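Local atomic coordinates of tryptophanyl-tRNA synthetase (PDB entry 3HV0), a protein that probably catalyses the ATP-dependent attachment of L-tryptophan to tRNA(Trp), the charging step of a class 1 aminoacyl-tRNA synthetase. Residues E40-Q45 with D67-G72; L151-T156 with S208-I213; M236-A241 with L247-I252. All blocks are in the same frame, centred on the assembly; numbering follows the deposited sequence.

Interaction 1 of 3, residues E40-Q45 with D67-G72; sequences ERLTGQ and DVYEKG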
loop_
_atom_site.group_PDB
_atom_site.type_symbol
_atom_site.label_atom_id
_atom_site.label_comp_id
_atom_site.label_asym_id
_atom_site.label_seq_id
_atom_site.Cartn_x
_atom_site.Cartn_y
_atom_site.Cartn_z
ATOM N N GLU A 40 16.159 -25.751 -25.837
ATOM C CA GLU A 40 17.566 -26.126 -26.042
ATOM C C GLU A 40 18.014 -25.743 -27.449
ATOM O O GLU A 40 19.135 -25.272 -27.652
ATOM C CB GLU A 40 17.770 -27.640 -25.878
ATOM C CG GLU A 40 17.501 -28.223 -24.491
ATOM C CD GLU A 40 17.952 -29.680 -24.369
ATOM O OE1 GLU A 40 18.118 -30.345 -25.411
ATOM O OE2 GLU A 40 18.155 -30.166 -23.232
ATOM N N ARG A 41 17.122 -25.971 -28.411
ATOM C CA ARG A 41 17.303 -25.571 -29.818
ATOM C C ARG A 41 17.625 -24.081 -29.921
ATOM O O ARG A 41 18.510 -23.668 -30.667
ATOM C CB ARG A 41 15.997 -25.833 -30.584
ATOM C CG ARG A 41 16.140 -26.215 -32.019
ATOM C CD ARG A 41 15.753 -27.671 -32.237
ATOM N NE ARG A 41 14.310 -27.902 -32.128
ATOM C CZ ARG A 41 13.698 -29.057 -32.406
ATOM N NH1 ARG A 41 14.388 -30.124 -32.812
ATOM N NH2 ARG A 41 12.378 -29.152 -32.275
ATOM N N LEU A 42 16.893 -23.300 -29.130
ATOM C CA LEU A 42 16.845 -21.844 -29.224
ATOM C C LEU A 42 17.876 -21.095 -28.364
ATOM O O LEU A 42 17.983 -19.872 -28.483
ATOM C CB LEU A 42 15.444 -21.378 -28.801
ATOM C CG LEU A 42 14.842 -20.146 -29.473
ATOM C CD1 LEU A 42 14.793 -20.313 -31.004
ATOM C CD2 LEU A 42 13.460 -19.925 -28.901
ATOM N N THR A 43 18.606 -21.796 -27.494
ATOM C CA THR A 43 19.620 -21.139 -26.651
ATOM C C THR A 43 21.033 -21.695 -26.769
ATOM O O THR A 43 21.975 -21.068 -26.290
ATOM C CB THR A 43 19.233 -21.194 -25.170
ATOM O OG1 THR A 43 19.262 -22.554 -24.716
ATOM C CG2 THR A 43 17.849 -20.605 -24.967
ATOM N N GLY A 44 21.177 -22.871 -27.376
ATOM C CA GLY A 44 22.483 -23.527 -27.523
ATOM C C GLY A 44 22.964 -24.140 -26.223
ATOM O O GLY A 44 24.102 -24.577 -26.114
ATOM N N GLN A 45 22.100 -24.155 -25.210
ATOM C CA GLN A 45 22.434 -24.831 -23.974
ATOM C C GLN A 45 21.521 -26.028 -23.804
ATOM O O GLN A 45 20.360 -25.995 -24.183
ATOM C CB GLN A 45 22.383 -23.878 -22.798
ATOM C CG GLN A 45 23.664 -23.052 -22.596
ATOM C CD GLN A 45 23.514 -22.013 -21.469
ATOM O OE1 GLN A 45 22.837 -22.254 -20.453
ATOM N NE2 GLN A 45 24.140 -20.851 -21.651
ATOM N N ASP A 67 8.152 -18.002 -27.977
ATOM C CA ASP A 67 7.690 -17.318 -29.196
ATOM C C ASP A 67 8.406 -15.979 -29.290
ATOM O O ASP A 67 8.973 -15.627 -30.336
ATOM C CB ASP A 67 6.163 -17.083 -29.187
ATOM C CG ASP A 67 5.351 -18.327 -29.573
ATOM O OD1 ASP A 67 5.883 -19.263 -30.219
ATOM O OD2 ASP A 67 4.150 -18.362 -29.240
ATOM N N VAL A 68 8.370 -15.251 -28.178
ATOM C CA VAL A 68 8.989 -13.933 -28.057
ATOM C C VAL A 68 10.493 -13.992 -28.255
ATOM O O VAL A 68 11.054 -13.181 -28.977
ATOM C CB VAL A 68 8.651 -13.284 -26.674
ATOM C CG1 VAL A 68 9.754 -12.356 -26.205
ATOM C CG2 VAL A 68 7.332 -12.552 -26.770
ATOM N N TYR A 69 11.144 -14.958 -27.616
ATOM C CA TYR A 69 12.593 -15.090 -27.735
ATOM C C TYR A 69 12.971 -15.559 -29.152
ATOM O O TYR A 69 14.026 -15.194 -29.673
ATOM C CB TYR A 69 13.143 -16.035 -26.674
ATOM C CG TYR A 69 14.630 -15.875 -26.440
ATOM C CD1 TYR A 69 15.123 -14.816 -25.689
ATOM C CD2 TYR A 69 15.546 -16.786 -26.964
ATOM C CE1 TYR A 69 16.493 -14.669 -25.460
ATOM C CE2 TYR A 69 16.917 -16.647 -26.751
ATOM C CZ TYR A 69 17.383 -15.591 -26.004
ATOM O OH TYR A 69 18.738 -15.457 -25.797
ATOM N N GLU A 70 12.087 -16.346 -29.770
ATOM C CA GLU A 70 12.226 -16.747 -31.177
ATOM C C GLU A 70 12.326 -15.544 -32.103
ATOM O O GLU A 70 13.025 -15.593 -33.115
ATOM C CB GLU A 70 11.029 -17.600 -31.644
ATOM C CG GLU A 70 11.091 -19.093 -31.297
ATOM C CD GLU A 70 9.871 -19.892 -31.788
ATOM O OE1 GLU A 70 9.582 -19.876 -33.022
ATOM O OE2 GLU A 70 9.227 -20.545 -30.916
ATOM N N LYS A 71 11.609 -14.477 -31.753
ATOM C CA LYS A 71 11.495 -13.275 -32.597
ATOM C C LYS A 71 12.615 -12.252 -32.373
ATOM O O LYS A 71 12.568 -11.158 -32.924
ATOM C CB LYS A 71 10.136 -12.596 -32.342
ATOM N N GLY A 72 13.605 -12.589 -31.551
ATOM C CA GLY A 72 14.644 -11.636 -31.166
ATOM C C GLY A 72 14.265 -10.649 -30.065
ATOM O O GLY A 72 15.065 -9.781 -29.733
#
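Y69 and E70, in the last turn of helix 62-70, meet L42 and T43 near the C-terminal end of helix 33-43. Y69 comes first along 67-72, with its CB directed toward the other helix and CG anti to the backbone N (chi1 -161°), beside the carbonyl carbon. This brings the rim of the ring to the backbone of L42: CE2 lies 3.8 Å from L42 O, which sits at the ring edge, close to its plane. Y69 CD2 also approaches L42 CD2 at 4.2 Å, and T43 CG2 stands obliquely to the ring, 4.4 Å from CE2. Elsewhere the same ring packs edge-to-face with F106 of helix 93-106, which T43 touches as well.

E70 follows, offering its aliphatic part. Its CG sits against the forked end of L42, 3.5 Å from CD2 and 3.9 Å from CD1, and the two side chains cross at about a right angle. The carboxylate continues to R38, one turn back on helix 33-43, where OE2 forms a salt bridge. Beyond the helix, G72 takes positive phi in a Schellman motif.

No hydrogen bond spans the two segments. The contact is small and mostly apolar, with one carbonyl oxygen at the tyrosine edge, and lies near the surface between two helix ends; R38 adds a polar link, pairing with both E70 and D67.

Interaction 2 of 3, residues L151-T156 with S208-I213; sequences LTFIFT and SSFPHI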
loop_
_atom_site.group_PDB
_atom_site.type_symbol
_atom_site.label_atom_id
_atom_site.label_comp_id
_atom_site.label_asym_id
_atom_site.label_seq_id
_atom_site.Cartn_x
_atom_site.Cartn_y
_atom_site.Cartn_z
ATOM N N LEU A 151 22.306 -7.623 -14.580
ATOM C CA LEU A 151 21.016 -8.106 -15.070
ATOM C C LEU A 151 19.987 -8.328 -13.982
ATOM O O LEU A 151 18.869 -8.751 -14.283
ATOM C CB LEU A 151 21.201 -9.415 -15.853
ATOM C CG LEU A 151 21.679 -9.271 -17.301
ATOM C CD1 LEU A 151 21.841 -10.655 -17.900
ATOM C CD2 LEU A 151 20.710 -8.402 -18.135
ATOM N N THR A 152 20.325 -8.039 -12.725
ATOM C CA THR A 152 19.438 -8.392 -11.619
ATOM C C THR A 152 19.130 -7.211 -10.729
ATOM O O THR A 152 20.052 -6.514 -10.300
ATOM C CB THR A 152 20.066 -9.479 -10.720
ATOM O OG1 THR A 152 20.465 -10.586 -11.522
ATOM C CG2 THR A 152 19.072 -9.950 -9.646
ATOM N N PHE A 153 17.839 -7.034 -10.419
ATOM C CA PHE A 153 17.381 -6.002 -9.505
ATOM C C PHE A 153 16.633 -6.645 -8.347
ATOM O O PHE A 153 15.591 -7.263 -8.528
ATOM C CB PHE A 153 16.505 -4.962 -10.236
ATOM C CG PHE A 153 15.823 -4.001 -9.310
ATOM C CD1 PHE A 153 16.559 -3.236 -8.434
ATOM C CD2 PHE A 153 14.439 -3.893 -9.276
ATOM C CE1 PHE A 153 15.933 -2.371 -7.547
ATOM C CE2 PHE A 153 13.808 -3.011 -8.392
ATOM C CZ PHE A 153 14.567 -2.250 -7.535
ATOM N N ILE A 154 17.173 -6.504 -7.144
ATOM C CA ILE A 154 16.568 -7.082 -5.947
ATOM C C ILE A 154 16.044 -5.930 -5.095
ATOM O O ILE A 154 16.625 -4.839 -5.112
ATOM C CB ILE A 154 17.590 -7.922 -5.153
ATOM C CG1 ILE A 154 18.356 -8.854 -6.116
ATOM C CG2 ILE A 154 16.897 -8.692 -3.995
ATOM C CD1 ILE A 154 19.342 -9.844 -5.453
ATOM N N PHE A 155 14.946 -6.167 -4.371
ATOM C CA PHE A 155 14.338 -5.132 -3.567
ATOM C C PHE A 155 13.398 -5.689 -2.496
ATOM O O PHE A 155 12.797 -6.767 -2.658
ATOM C CB PHE A 155 13.545 -4.171 -4.470
ATOM C CG PHE A 155 12.369 -4.811 -5.169
ATOM C CD1 PHE A 155 12.522 -5.417 -6.410
ATOM C CD2 PHE A 155 11.104 -4.803 -4.578
ATOM C CE1 PHE A 155 11.445 -5.999 -7.043
ATOM C CE2 PHE A 155 10.033 -5.391 -5.198
ATOM C CZ PHE A 155 10.204 -5.995 -6.439
ATOM N N THR A 156 13.253 -4.937 -1.407
ATOM C CA THR A 156 12.247 -5.254 -0.405
ATOM C C THR A 156 11.007 -4.404 -0.645
ATOM O O THR A 156 11.107 -3.270 -1.109
ATOM C CB THR A 156 12.737 -4.985 1.037
ATOM O OG1 THR A 156 12.623 -3.584 1.360
ATOM C CG2 THR A 156 14.162 -5.499 1.247
ATOM N N SER A 208 5.387 -2.135 -16.375
ATOM C CA SER A 208 5.137 -0.790 -15.901
ATOM C C SER A 208 5.746 -0.591 -14.493
ATOM O O SER A 208 6.261 0.484 -14.196
ATOM C CB SER A 208 3.633 -0.450 -15.897
ATOM O OG SER A 208 2.903 -1.264 -14.978
ATOM N N SER A 209 5.733 -1.625 -13.657
ATOM C CA SER A 209 6.188 -1.481 -12.254
ATOM C C SER A 209 7.689 -1.269 -12.078
ATOM O O SER A 209 8.170 -1.149 -10.943
ATOM C CB SER A 209 5.751 -2.674 -11.439
ATOM O OG SER A 209 4.354 -2.623 -11.272
ATOM N N PHE A 210 8.419 -1.230 -13.194
ATOM C CA PHE A 210 9.860 -0.976 -13.181
ATOM C C PHE A 210 10.203 0.051 -14.251
ATOM O O PHE A 210 10.835 -0.281 -15.247
ATOM C CB PHE A 210 10.659 -2.275 -13.404
ATOM C CG PHE A 210 10.409 -3.317 -12.366
ATOM C CD1 PHE A 210 11.075 -3.268 -11.149
ATOM C CD2 PHE A 210 9.482 -4.320 -12.578
ATOM C CE1 PHE A 210 10.840 -4.220 -10.167
ATOM C CE2 PHE A 210 9.244 -5.266 -11.594
ATOM C CZ PHE A 210 9.924 -5.217 -10.392
ATOM N N PRO A 211 9.773 1.309 -14.045
ATOM C CA PRO A 211 10.081 2.371 -15.009
ATOM C C PRO A 211 11.587 2.576 -15.266
ATOM O O PRO A 211 11.965 2.914 -16.391
ATOM C CB PRO A 211 9.450 3.618 -14.370
ATOM C CG PRO A 211 9.283 3.284 -12.939
ATOM C CD PRO A 211 9.042 1.828 -12.881
ATOM N N HIS A 212 12.430 2.343 -14.251
ATOM C CA HIS A 212 13.868 2.624 -14.361
ATOM C C HIS A 212 14.674 1.525 -15.050
ATOM O O HIS A 212 15.890 1.664 -15.180
ATOM C CB HIS A 212 14.508 2.933 -13.002
ATOM C CG HIS A 212 13.775 3.958 -12.198
ATOM N ND1 HIS A 212 13.368 5.168 -12.715
ATOM C CD2 HIS A 212 13.371 3.944 -10.904
ATOM C CE1 HIS A 212 12.731 5.852 -11.775
ATOM N NE2 HIS A 212 12.722 5.132 -10.664
ATOM N N ILE A 213 14.029 0.445 -15.491
ATOM C CA ILE A 213 14.662 -0.456 -16.475
ATOM C C ILE A 213 13.939 -0.520 -17.814
ATOM O O ILE A 213 14.590 -0.530 -18.863
ATOM C CB ILE A 213 14.885 -1.908 -15.964
ATOM C CG1 ILE A 213 14.050 -2.229 -14.737
ATOM C CG2 ILE A 213 16.307 -2.102 -15.583
ATOM C CD1 ILE A 213 14.517 -3.486 -14.024
#
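The ring of F210 meets those of F153 and F155 rim first, and neither phenylalanine of the strand lies over its face. The three form an aromatic cluster on the nucleotide-binding, Rossmann-like sheet of a class 1 synthetase, at its edge strand 152-156. F153 touches with its CD2-CE2 side: CE2 is 3.7 Å from F210 CE1, and each ring finds the other at its edge. Their planes stand at 83°, yet neither rim points into the other's face, so this is a rim-to-rim meeting and not a T-shaped stack. F155 comes to the edge of F210 as well, but F210 CE1 lies oblique to the F155 ring; the planes make 61° and the centroids are 5.8 Å apart.

The residues alternate along the strand, so F153 and F155 both project toward segment 208-213 while I154 packs on helix 128-143. F155 CG sits between the backbone N and the carbonyl carbon (chi1 64°), while F153 CG is anti to N; these different torsions bring both rings to F210 CE1. F210, at the N-cap position of helix 211-214, reaches back to the sheet and touches V111 of the adjoining strand.

Y160 of helix 157-174 adds a fourth ring. It meets all three phenylalanines, edge-to-face in the case of F153, and its hydroxyl is hydrogen-bonded to S209 O. The bound tryptophan is about 8 Å from the F155 side chain. A single carbon, F210 CE1, makes the nearest approach to both strand rings, standing 3.6 Å from F155 CE1.

Interaction 3 of 3, residues M236-A241 with L247-I252; sequences MVRDVA and LKPSSI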
loop_
_atom_site.group_PDB
_atom_site.type_symbol
_atom_site.label_atom_id
_atom_site.label_comp_id
_atom_site.label_asym_id
_atom_site.label_seq_id
_atom_site.Cartn_x
_atom_site.Cartn_y
_atom_site.Cartn_z
ATOM N N MET A 236 -4.724 -14.714 -10.499
ATOM C CA MET A 236 -5.448 -13.451 -10.322
ATOM C C MET A 236 -4.935 -12.343 -11.265
ATOM O O MET A 236 -5.699 -11.724 -11.987
ATOM C CB MET A 236 -5.316 -12.999 -8.865
ATOM C CG MET A 236 -5.894 -11.626 -8.562
ATOM S SD MET A 236 -5.092 -10.916 -7.124
ATOM C CE MET A 236 -3.391 -10.778 -7.727
ATOM N N VAL A 237 -3.630 -12.120 -11.258
ATOM C CA VAL A 237 -3.033 -11.087 -12.081
ATOM C C VAL A 237 -3.183 -11.362 -13.597
ATOM O O VAL A 237 -3.265 -10.428 -14.384
ATOM C CB VAL A 237 -1.551 -10.857 -11.710
ATOM C CG1 VAL A 237 -0.633 -11.655 -12.632
ATOM C CG2 VAL A 237 -1.226 -9.376 -11.785
ATOM N N ARG A 238 -3.247 -12.620 -14.008
ATOM C CA ARG A 238 -3.522 -12.930 -15.423
ATOM C C ARG A 238 -4.960 -12.587 -15.824
ATOM O O ARG A 238 -5.246 -12.312 -16.986
ATOM C CB ARG A 238 -3.237 -14.407 -15.738
ATOM C CG ARG A 238 -1.770 -14.695 -15.995
ATOM C CD ARG A 238 -1.499 -16.186 -16.178
ATOM N NE ARG A 238 -2.253 -16.755 -17.292
ATOM C CZ ARG A 238 -1.834 -16.822 -18.555
ATOM N NH1 ARG A 238 -0.642 -16.355 -18.918
ATOM N NH2 ARG A 238 -2.618 -17.364 -19.476
ATOM N N ASP A 239 -5.865 -12.633 -14.863
ATOM C CA ASP A 239 -7.231 -12.245 -15.100
ATOM C C ASP A 239 -7.387 -10.728 -15.176
ATOM O O ASP A 239 -8.272 -10.262 -15.891
ATOM C CB ASP A 239 -8.155 -12.813 -14.016
ATOM C CG ASP A 239 -8.610 -14.231 -14.320
ATOM O OD1 ASP A 239 -7.769 -15.082 -14.681
ATOM O OD2 ASP A 239 -9.829 -14.488 -14.202
ATOM N N VAL A 240 -6.572 -9.957 -14.449
ATOM C CA VAL A 240 -6.711 -8.485 -14.490
ATOM C C VAL A 240 -5.897 -7.812 -15.602
ATOM O O VAL A 240 -6.272 -6.725 -16.048
ATOM C CB VAL A 240 -6.413 -7.796 -13.124
ATOM C CG1 VAL A 240 -7.353 -8.302 -12.079
ATOM C CG2 VAL A 240 -5.007 -8.041 -12.693
ATOM N N ALA A 241 -4.816 -8.451 -16.046
ATOM C CA ALA A 241 -3.972 -7.935 -17.138
ATOM C C ALA A 241 -4.732 -7.264 -18.295
ATOM O O ALA A 241 -4.450 -6.125 -18.636
ATOM C CB ALA A 241 -3.075 -9.059 -17.705
ATOM N N LEU A 247 0.107 -6.946 -20.498
ATOM C CA LEU A 247 0.360 -8.330 -20.880
ATOM C C LEU A 247 0.127 -9.258 -19.699
ATOM O O LEU A 247 0.414 -8.898 -18.549
ATOM C CB LEU A 247 1.795 -8.514 -21.358
ATOM C CG LEU A 247 2.188 -7.792 -22.633
ATOM C CD1 LEU A 247 3.616 -8.165 -22.989
ATOM C CD2 LEU A 247 1.235 -8.146 -23.760
ATOM N N LYS A 248 -0.406 -10.445 -19.995
ATOM C CA LYS A 248 -0.512 -11.518 -19.018
ATOM C C LYS A 248 0.893 -12.052 -18.765
ATOM O O LYS A 248 1.611 -12.365 -19.731
ATOM C CB LYS A 248 -1.375 -12.645 -19.567
ATOM C CG LYS A 248 -2.867 -12.362 -19.657
ATOM C CD LYS A 248 -3.547 -13.540 -20.339
ATOM C CE LYS A 248 -5.069 -13.442 -20.320
ATOM N NZ LYS A 248 -5.631 -14.167 -19.123
ATOM N N PRO A 249 1.309 -12.147 -17.489
ATOM C CA PRO A 249 2.605 -12.759 -17.217
ATOM C C PRO A 249 2.529 -14.276 -17.390
ATOM O O PRO A 249 1.490 -14.888 -17.155
ATOM C CB PRO A 249 2.849 -12.411 -15.759
ATOM C CG PRO A 249 1.515 -12.370 -15.173
ATOM C CD PRO A 249 0.616 -11.799 -16.236
ATOM N N SER A 250 3.617 -14.857 -17.858
ATOM C CA SER A 250 3.742 -16.301 -17.962
ATOM C C SER A 250 4.404 -16.858 -16.708
ATOM O O SER A 250 5.109 -16.142 -16.018
ATOM C CB SER A 250 4.611 -16.646 -19.156
ATOM O OG SER A 250 4.087 -15.998 -20.283
ATOM N N SER A 251 4.225 -18.149 -16.463
ATOM C CA SER A 251 4.848 -18.767 -15.332
ATOM C C SER A 251 5.300 -20.180 -15.623
ATOM O O SER A 251 4.786 -20.812 -16.514
ATOM C CB SER A 251 3.913 -18.723 -14.105
ATOM O OG SER A 251 2.585 -19.028 -14.444
ATOM N N ILE A 252 6.301 -20.625 -14.871
ATOM C CA ILE A 252 6.792 -21.983 -14.885
ATOM C C ILE A 252 6.951 -22.424 -13.422
ATOM O O ILE A 252 7.568 -21.719 -12.633
ATOM C CB ILE A 252 8.117 -22.084 -15.687
ATOM C CG1 ILE A 252 8.553 -23.538 -15.832
ATOM C CG2 ILE A 252 9.206 -21.243 -15.064
ATOM C CD1 ILE A 252 9.354 -23.793 -17.154
#
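The last turn of helix 231-240 runs beside the chain that leads into strand 250-254, with R238 and K248 closest at 4.9 Å between their CA atoms. Their side chains cross at about a right angle, and each reaches a backbone carbonyl of the opposite segment. K248 NZ donates to R238 O at 2.9 Å, arriving from above the carbonyl plane; a bend at the last torsion of the lysine (chi4 -93°) turns the amine to this oxygen near the helix end. R238 NH1 donates to P249 O at 3.1 Å. That bond is nearly straight (167°), with the oxygen in the guanidinium plane but the nitrogen well above the carbonyl plane.

K248 CB and CD lie over one face of the guanidinium, CD displaced toward its rim and 4.0 Å from NH2. The two cationic groups remain near each other, and D61, which forms a salt bridge with R238 NH2, probably offsets their repulsion. Beside these bonds, V237 CG1 packs on P249 CG at 3.4 Å, and A241 CB rests 3.6 Å from L247 O.

The contact joins the helix to the incoming second strand of the beta-alpha-beta unit 222-227, 231-240, 250-254. V237 and M236 also pack on helix 192-202, while S250 and I252 bond through their backbones to parallel strand 222-227, and S251 to R60 of antiparallel strand 56-60.

Overall arrangement
Along the chain the three contacts follow in series, each closing before the next opens, and none touches another. Interaction 1 lies near the surface, where helix 33-43 meets helix 62-70; its centre is about 24 Å from that of interaction 2 and about 22 Å from that of interaction 3. Interactions 2 and 3, with centres about 18 Å apart, both reach the mixed sheet: one at its outermost strand 152-156, the other at strand 250-254, between strands 56-60 and 222-227. Together they tie helical elements to two regions of the sheet, at second-shell distance from the bound tryptophan, whereas interaction 1 joins helices preceding strand 76-81 in sequence.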